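Local coordinates for tail fiber protein (Acinetobacter phage AM24, PDB 5W5P) that probably recognises and degrades the capsular polysaccharide of its Acinetobacter baumannii host, serving as the trimeric tailspike of the phage, at residues Arg100-His105 with Val129-Gly134; Pro154-Ser157 with Asp161-Met164; Lys185-Leu190 with Gly223-Asn228. One frame throughout, in Å; residues are numbered along the deposited sequence.

Interaction 1: residues Arg100-His105 with Val129-Gly134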
# COMPACT_ATOMS: atom_id res chain seq x y z
N ARG A 100 45.04 -3.17 -12.14
CA ARG A 100 43.98 -2.65 -12.99
C ARG A 100 43.45 -1.35 -12.43
O ARG A 100 43.26 -1.20 -11.22
CB ARG A 100 42.86 -3.68 -13.12
CG ARG A 100 41.67 -3.24 -13.95
CD ARG A 100 40.52 -4.24 -13.84
NE ARG A 100 40.90 -5.58 -14.28
CZ ARG A 100 40.82 -6.00 -15.54
NH1 ARG A 100 40.37 -5.19 -16.48
NH2 ARG A 100 41.17 -7.24 -15.85
N LYS A 101 43.22 -0.39 -13.32
CA LYS A 101 42.58 0.88 -12.96
C LYS A 101 41.08 0.67 -13.02
O LYS A 101 40.52 0.44 -14.10
CB LYS A 101 43.02 1.99 -13.91
CG LYS A 101 44.53 2.20 -14.00
CD LYS A 101 44.96 3.45 -13.24
CE LYS A 101 46.10 4.16 -13.95
NZ LYS A 101 46.43 5.44 -13.27
N TRP A 102 40.42 0.74 -11.87
CA TRP A 102 38.97 0.60 -11.80
C TRP A 102 38.46 1.27 -10.53
O TRP A 102 39.04 1.08 -9.46
CB TRP A 102 38.55 -0.87 -11.85
CG TRP A 102 38.99 -1.70 -10.68
CD1 TRP A 102 40.26 -2.15 -10.43
CD2 TRP A 102 38.18 -2.19 -9.61
NE1 TRP A 102 40.28 -2.89 -9.27
CE2 TRP A 102 39.02 -2.92 -8.74
CE3 TRP A 102 36.82 -2.07 -9.29
CZ2 TRP A 102 38.55 -3.54 -7.59
CZ3 TRP A 102 36.36 -2.68 -8.14
CH2 TRP A 102 37.22 -3.41 -7.30
N ASN A 103 37.39 2.05 -10.66
CA ASN A 103 36.75 2.70 -9.53
C ASN A 103 35.26 2.37 -9.45
O ASN A 103 34.53 3.00 -8.69
CB ASN A 103 36.95 4.21 -9.57
CG ASN A 103 36.53 4.82 -10.90
OD1 ASN A 103 35.71 4.26 -11.63
ND2 ASN A 103 37.10 5.97 -11.22
N THR A 104 34.81 1.40 -10.25
CA THR A 104 33.41 1.00 -10.24
C THR A 104 33.26 -0.39 -9.66
O THR A 104 34.00 -0.79 -8.75
CB THR A 104 32.84 1.02 -11.66
OG1 THR A 104 33.40 -0.07 -12.40
CG2 THR A 104 33.18 2.33 -12.36
N HIS A 105 32.31 -1.14 -10.21
CA HIS A 105 32.01 -2.50 -9.79
C HIS A 105 32.92 -3.49 -10.50
O HIS A 105 33.28 -3.32 -11.67
CB HIS A 105 30.55 -2.79 -10.11
CG HIS A 105 30.12 -2.30 -11.46
ND1 HIS A 105 30.93 -2.40 -12.57
CD2 HIS A 105 28.98 -1.70 -11.88
CE1 HIS A 105 30.31 -1.88 -13.61
NE2 HIS A 105 29.12 -1.45 -13.22
N VAL A 129 33.90 -10.83 -6.06
CA VAL A 129 33.30 -10.46 -4.78
C VAL A 129 34.37 -10.02 -3.80
O VAL A 129 34.22 -9.00 -3.10
CB VAL A 129 32.47 -11.64 -4.21
CG1 VAL A 129 32.09 -11.38 -2.76
CG2 VAL A 129 31.23 -11.90 -5.05
N ASP A 130 35.48 -10.75 -3.74
CA ASP A 130 36.49 -10.51 -2.71
C ASP A 130 37.17 -9.16 -2.88
O ASP A 130 37.46 -8.48 -1.88
CB ASP A 130 37.51 -11.65 -2.71
CG ASP A 130 36.86 -13.00 -2.49
OD1 ASP A 130 35.82 -13.06 -1.81
OD2 ASP A 130 37.39 -14.01 -3.01
N VAL A 131 37.42 -8.73 -4.12
CA VAL A 131 38.12 -7.47 -4.34
C VAL A 131 37.18 -6.27 -4.39
O VAL A 131 37.65 -5.12 -4.39
CB VAL A 131 38.96 -7.51 -5.63
CG1 VAL A 131 39.93 -8.68 -5.59
CG2 VAL A 131 38.07 -7.60 -6.86
N SER A 132 35.87 -6.48 -4.43
CA SER A 132 34.91 -5.39 -4.57
C SER A 132 34.10 -5.14 -3.30
O SER A 132 33.20 -4.29 -3.32
CB SER A 132 33.97 -5.66 -5.74
OG SER A 132 33.16 -6.80 -5.48
N TYR A 133 34.38 -5.86 -2.22
CA TYR A 133 33.58 -5.82 -1.00
C TYR A 133 32.12 -6.18 -1.29
O TYR A 133 31.19 -5.59 -0.75
CB TYR A 133 33.68 -4.45 -0.31
CG TYR A 133 35.09 -4.07 0.08
CD1 TYR A 133 35.88 -3.31 -0.78
CD2 TYR A 133 35.63 -4.46 1.30
CE1 TYR A 133 37.17 -2.95 -0.44
CE2 TYR A 133 36.93 -4.11 1.65
CZ TYR A 133 37.69 -3.35 0.77
OH TYR A 133 38.98 -2.99 1.09
N GLY A 134 31.94 -7.16 -2.18
CA GLY A 134 30.61 -7.62 -2.51
C GLY A 134 29.83 -6.72 -3.45
O GLY A 134 28.66 -6.44 -3.21
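W102 drives its indole against the last turn of helix 122-132, where V131 and S132 receive it. The CB of W102 points toward the helix, and with chi1 at 64° CG is held between the backbone N and the carbonyl carbon. From there the ring runs outward with its six-membered part foremost. Its rim first passes the backbone of its own loop: CD1 lies near the carbonyl carbon of R100 and CE3 near that of T104, both carbons close to the ring plane. Further out, CZ2 comes to 4.2 Å from CG2 of V131, an apolar contact in which the two side chains meet at a slant. At the tip, CH2 lies 3.4 Å from the carbonyl O of V131, which sits in the ring plane and so faces the C-H edge rather than the pi cloud. The same CH2 is 4.1 Å from CA of S132 and 4.2 Å from its CB.

The contact joins the loop leaving strand 97-100, part of the N-terminal antiparallel sheet, to the helix that immediately precedes strand 135-140, the first strand of the parallel beta-helix, a fold found in many phage tailspikes. At the end of this helix Y133 adopts a positive phi of 57°, and the carbonyl O of V129 accepts from both S132 N, at 3.3 Å, and G134 N, at 3.1 Å. The hydroxyl of S132 is hydrogen-bonded to the carbonyl of A128 and to the backbone N of R135, at the start of the following strand, and its CB meets the indole. W110 packs edge-to-face with W102 and also forms a cation-pi contact with R100, while K101 NZ hydrogen-bonds to the carbonyl of G60 in the second subunit.

Interaction 2: residues Pro154-Ser157 with Asp161-Met164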
# COMPACT_ATOMS: atom_id res chain seq x y z
N PRO A 154 30.75 -11.25 1.71
CA PRO A 154 31.47 -10.96 2.95
C PRO A 154 30.52 -10.68 4.12
O PRO A 154 29.36 -10.32 3.94
CB PRO A 154 32.29 -9.71 2.61
CG PRO A 154 31.57 -9.09 1.44
CD PRO A 154 31.03 -10.25 0.66
N THR A 155 31.06 -10.85 5.32
CA THR A 155 30.24 -10.78 6.53
C THR A 155 29.92 -9.33 6.89
O THR A 155 30.83 -8.50 7.06
CB THR A 155 30.94 -11.48 7.69
OG1 THR A 155 31.17 -12.84 7.34
CG2 THR A 155 30.07 -11.43 8.94
N ASN A 156 28.64 -9.03 7.01
CA ASN A 156 28.17 -7.69 7.38
C ASN A 156 26.91 -7.88 8.20
O ASN A 156 25.91 -8.39 7.70
CB ASN A 156 27.91 -6.84 6.13
CG ASN A 156 27.55 -5.41 6.46
OD1 ASN A 156 28.39 -4.63 6.91
ND2 ASN A 156 26.32 -5.03 6.17
N SER A 157 26.97 -7.49 9.47
CA SER A 157 25.85 -7.67 10.37
C SER A 157 24.70 -6.73 9.98
O SER A 157 24.82 -5.90 9.07
CB SER A 157 26.28 -7.42 11.81
OG SER A 157 26.40 -6.03 12.05
N ASP A 161 28.66 -1.84 8.27
CA ASP A 161 28.98 -0.63 7.52
C ASP A 161 29.04 -0.85 6.01
O ASP A 161 29.53 0.03 5.29
CB ASP A 161 30.30 -0.03 8.02
CG ASP A 161 31.52 -0.87 7.64
OD1 ASP A 161 31.36 -2.05 7.26
OD2 ASP A 161 32.64 -0.34 7.74
N MSE A 162 28.56 -1.98 5.52
CA MSE A 162 28.67 -2.29 4.09
C MSE A 162 27.33 -2.21 3.37
O MSE A 162 26.26 -2.31 3.98
CB MSE A 162 29.29 -3.68 3.88
CG MSE A 162 30.63 -3.90 4.57
SE MSE A 162 31.29 -5.74 4.39
CE MSE A 162 32.04 -5.62 2.60
N LEU A 163 27.40 -2.04 2.05
CA LEU A 163 26.23 -2.14 1.18
C LEU A 163 26.65 -2.95 -0.04
O LEU A 163 27.47 -2.49 -0.83
CB LEU A 163 25.70 -0.77 0.78
CG LEU A 163 24.53 -0.77 -0.20
CD1 LEU A 163 23.28 -1.14 0.55
CD2 LEU A 163 24.35 0.60 -0.85
N MSE A 164 26.08 -4.13 -0.19
CA MSE A 164 26.52 -5.02 -1.25
C MSE A 164 25.51 -5.08 -2.39
O MSE A 164 24.31 -4.89 -2.17
CB MSE A 164 26.79 -6.41 -0.68
CG MSE A 164 27.70 -6.36 0.55
SE MSE A 164 27.99 -8.07 1.48
CE MSE A 164 26.17 -8.42 2.12
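N156 and M162 meet through a hydrogen bond and through their aliphatic atoms. The backbone N of M162 donates to OD1 of N156 at 3.0 Å, a bent bond (140°) whose donor stands above the amide plane, 44° out of it. CB of M162, at 3.3 Å, crowds the same oxygen. The two side chains run past each other in opposite directions, and the selenomethionine M162 bends at chi3 to lay its CE 3.7 Å from CG of P154. A second selenomethionine, M164, brings SE to 3.7 Å from that same CG and to 3.6 Å from the P154 carbonyl O, so the proline ring is touched by both.

These residues line the loop that leads from strand 151-153 into strand 164-169, which begins at M164 and lies between strands 135-140 and 199-204 in the parallel beta-helix. N156 reaches M162 because its CG lies anti to the backbone N (chi1 -174°), and its amide is held from the other end by a hydrogen bond from ND2 to the carbonyl of A200. The hydroxyl of T199 hydrogen-bonds to the P154 carbonyl. Farther out, OD2 of D161 forms a salt bridge with R172 of the second subunit.

Interaction 3: residues Lys185-Leu190 with Gly223-Asn228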
# COMPACT_ATOMS: atom_id res chain seq x y z
N LYS A 185 29.60 -15.82 2.91
CA LYS A 185 30.91 -16.46 2.83
C LYS A 185 31.23 -17.24 4.09
O LYS A 185 31.83 -18.32 4.02
CB LYS A 185 31.99 -15.42 2.55
CG LYS A 185 33.38 -16.02 2.36
CD LYS A 185 34.44 -14.93 2.15
CE LYS A 185 34.97 -14.95 0.73
NZ LYS A 185 36.33 -15.57 0.63
N ARG A 186 30.82 -16.73 5.26
CA ARG A 186 31.22 -17.39 6.51
C ARG A 186 30.44 -18.67 6.77
O ARG A 186 30.80 -19.40 7.71
CB ARG A 186 31.07 -16.43 7.69
CG ARG A 186 29.67 -15.95 7.97
CD ARG A 186 29.65 -15.15 9.25
NE ARG A 186 28.36 -14.51 9.50
CZ ARG A 186 28.05 -13.88 10.63
NH1 ARG A 186 28.92 -13.80 11.62
NH2 ARG A 186 26.85 -13.32 10.77
N SER A 187 29.42 -18.97 5.98
CA SER A 187 28.73 -20.25 6.06
C SER A 187 29.35 -21.32 5.17
O SER A 187 29.01 -22.50 5.32
CB SER A 187 27.25 -20.09 5.69
OG SER A 187 27.09 -19.97 4.29
N ILE A 188 30.24 -20.94 4.25
CA ILE A 188 30.86 -21.92 3.37
C ILE A 188 31.80 -22.81 4.18
O ILE A 188 32.69 -22.33 4.89
CB ILE A 188 31.61 -21.22 2.22
CG1 ILE A 188 30.61 -20.45 1.34
CG2 ILE A 188 32.39 -22.24 1.40
CD1 ILE A 188 31.26 -19.55 0.32
N GLY A 189 31.60 -24.13 4.06
CA GLY A 189 32.27 -25.09 4.91
C GLY A 189 31.50 -25.46 6.16
O GLY A 189 31.82 -26.47 6.79
N LEU A 190 30.50 -24.66 6.54
CA LEU A 190 29.64 -24.94 7.68
C LEU A 190 28.19 -24.73 7.30
O LEU A 190 27.41 -24.09 8.01
CB LEU A 190 30.00 -24.07 8.88
CG LEU A 190 31.47 -24.03 9.29
CD1 LEU A 190 31.83 -22.66 9.83
CD2 LEU A 190 31.75 -25.12 10.30
N GLY A 223 18.29 -18.05 1.47
CA GLY A 223 17.66 -17.27 2.53
C GLY A 223 18.04 -17.69 3.93
O GLY A 223 17.69 -16.97 4.88
N ASP A 224 18.73 -18.82 4.10
CA ASP A 224 19.25 -19.19 5.41
C ASP A 224 20.34 -18.24 5.86
O ASP A 224 20.55 -18.07 7.07
CB ASP A 224 19.81 -20.62 5.39
CG ASP A 224 18.73 -21.68 5.36
OD1 ASP A 224 17.82 -21.65 6.21
OD2 ASP A 224 18.81 -22.56 4.47
N ARG A 225 21.07 -17.64 4.91
CA ARG A 225 22.29 -16.89 5.20
C ARG A 225 22.28 -15.45 4.72
O ARG A 225 23.20 -14.71 5.07
CB ARG A 225 23.51 -17.60 4.59
CG ARG A 225 23.57 -19.09 4.87
CD ARG A 225 23.46 -19.40 6.35
NE ARG A 225 23.62 -20.83 6.63
CZ ARG A 225 23.58 -21.36 7.85
NH1 ARG A 225 23.37 -20.58 8.90
NH2 ARG A 225 23.73 -22.67 8.01
N LEU A 226 21.29 -15.04 3.94
CA LEU A 226 21.21 -13.70 3.38
C LEU A 226 19.97 -13.01 3.94
O LEU A 226 18.84 -13.39 3.59
CB LEU A 226 21.18 -13.74 1.86
CG LEU A 226 22.47 -14.28 1.22
CD1 LEU A 226 22.46 -14.16 -0.30
CD2 LEU A 226 23.68 -13.58 1.81
N TYR A 227 20.18 -12.02 4.80
CA TYR A 227 19.11 -11.22 5.39
C TYR A 227 19.17 -9.81 4.83
O TYR A 227 20.18 -9.38 4.27
CB TYR A 227 19.21 -11.17 6.92
CG TYR A 227 19.20 -12.52 7.62
CD1 TYR A 227 18.69 -13.65 6.99
CD2 TYR A 227 19.68 -12.64 8.92
CE1 TYR A 227 18.68 -14.87 7.63
CE2 TYR A 227 19.67 -13.87 9.58
CZ TYR A 227 19.17 -14.98 8.93
OH TYR A 227 19.15 -16.20 9.56
N ASN A 228 18.07 -9.07 5.03
CA ASN A 228 17.95 -7.69 4.57
C ASN A 228 18.29 -7.58 3.08
O ASN A 228 19.25 -6.91 2.68
CB ASN A 228 18.81 -6.75 5.42
CG ASN A 228 18.36 -6.67 6.87
OD1 ASN A 228 17.69 -7.58 7.38
ND2 ASN A 228 18.73 -5.59 7.55
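The guanidinium of R225 is approached obliquely by CB of S187 and by the carbonyl O of L190. That oxygen stays 3.9 Å from NH2, and NH2 is hydrogen-bonded instead to the carbonyls of E191 and S193. The other flat group here, the ring of Y227, takes the carbonyl O of G223 at its edge, in the ring plane and 3.6 Å from CE1, while its hydroxyl is hydrogen-bonded to R249 and D196. Both residues lie at or just before a strand of the parallel beta-helix: backbone hydrogen bonds join R225 and Y227 to T199, at the start of strand 199-204 in the preceding rung. The contact joins the loop between strands 182-184 and 199-204 to the chain leading into strand 226-227.

Much of the touching is done by the aliphatic part of the arginine. The chain of R225 bends at chi2 (-53°) and then runs extended, which carries CG, CD and NE past the S187 side chain; CB of S187 lies 3.8 Å from NE. From S187 to L190 the loop folds into a type II turn, closed by L190 N bonding to S187 O at 2.9 Å, with G189 at the position of positive phi. The turn brings the carbonyl of L190 toward the end of the arginine, and with E191 and S193 it sets carbonyl oxygens around a positively charged group, an environment that would be expected to favour it electrostatically. The hydroxyl of S187 is itself hydrogen-bonded to the carbonyl of S184, and OG rests 3.7 Å from CG of R225.

Overall arrangement
From the N terminus, the chain leaves the small antiparallel sheet at strand 97-100, and interaction 1 closes the 23-residue excursion that ends in helix 122-132. Interaction 2 follows strand 151-153 and closes a tight loop with three residues between its segments. Interaction 3 then spans 32 residues, from the loop after strand 182-184 to strand 226-227. The three lie in series, without nesting or crossing, on the same side of the chain's centre. They nevertheless touch: Y133 and G134 pack on M162 and M164, T155 meets R186, and D130 forms a long, weak ion pair with K185. Together they link the N-terminal sheet and helix to the first rungs of the beta-helix.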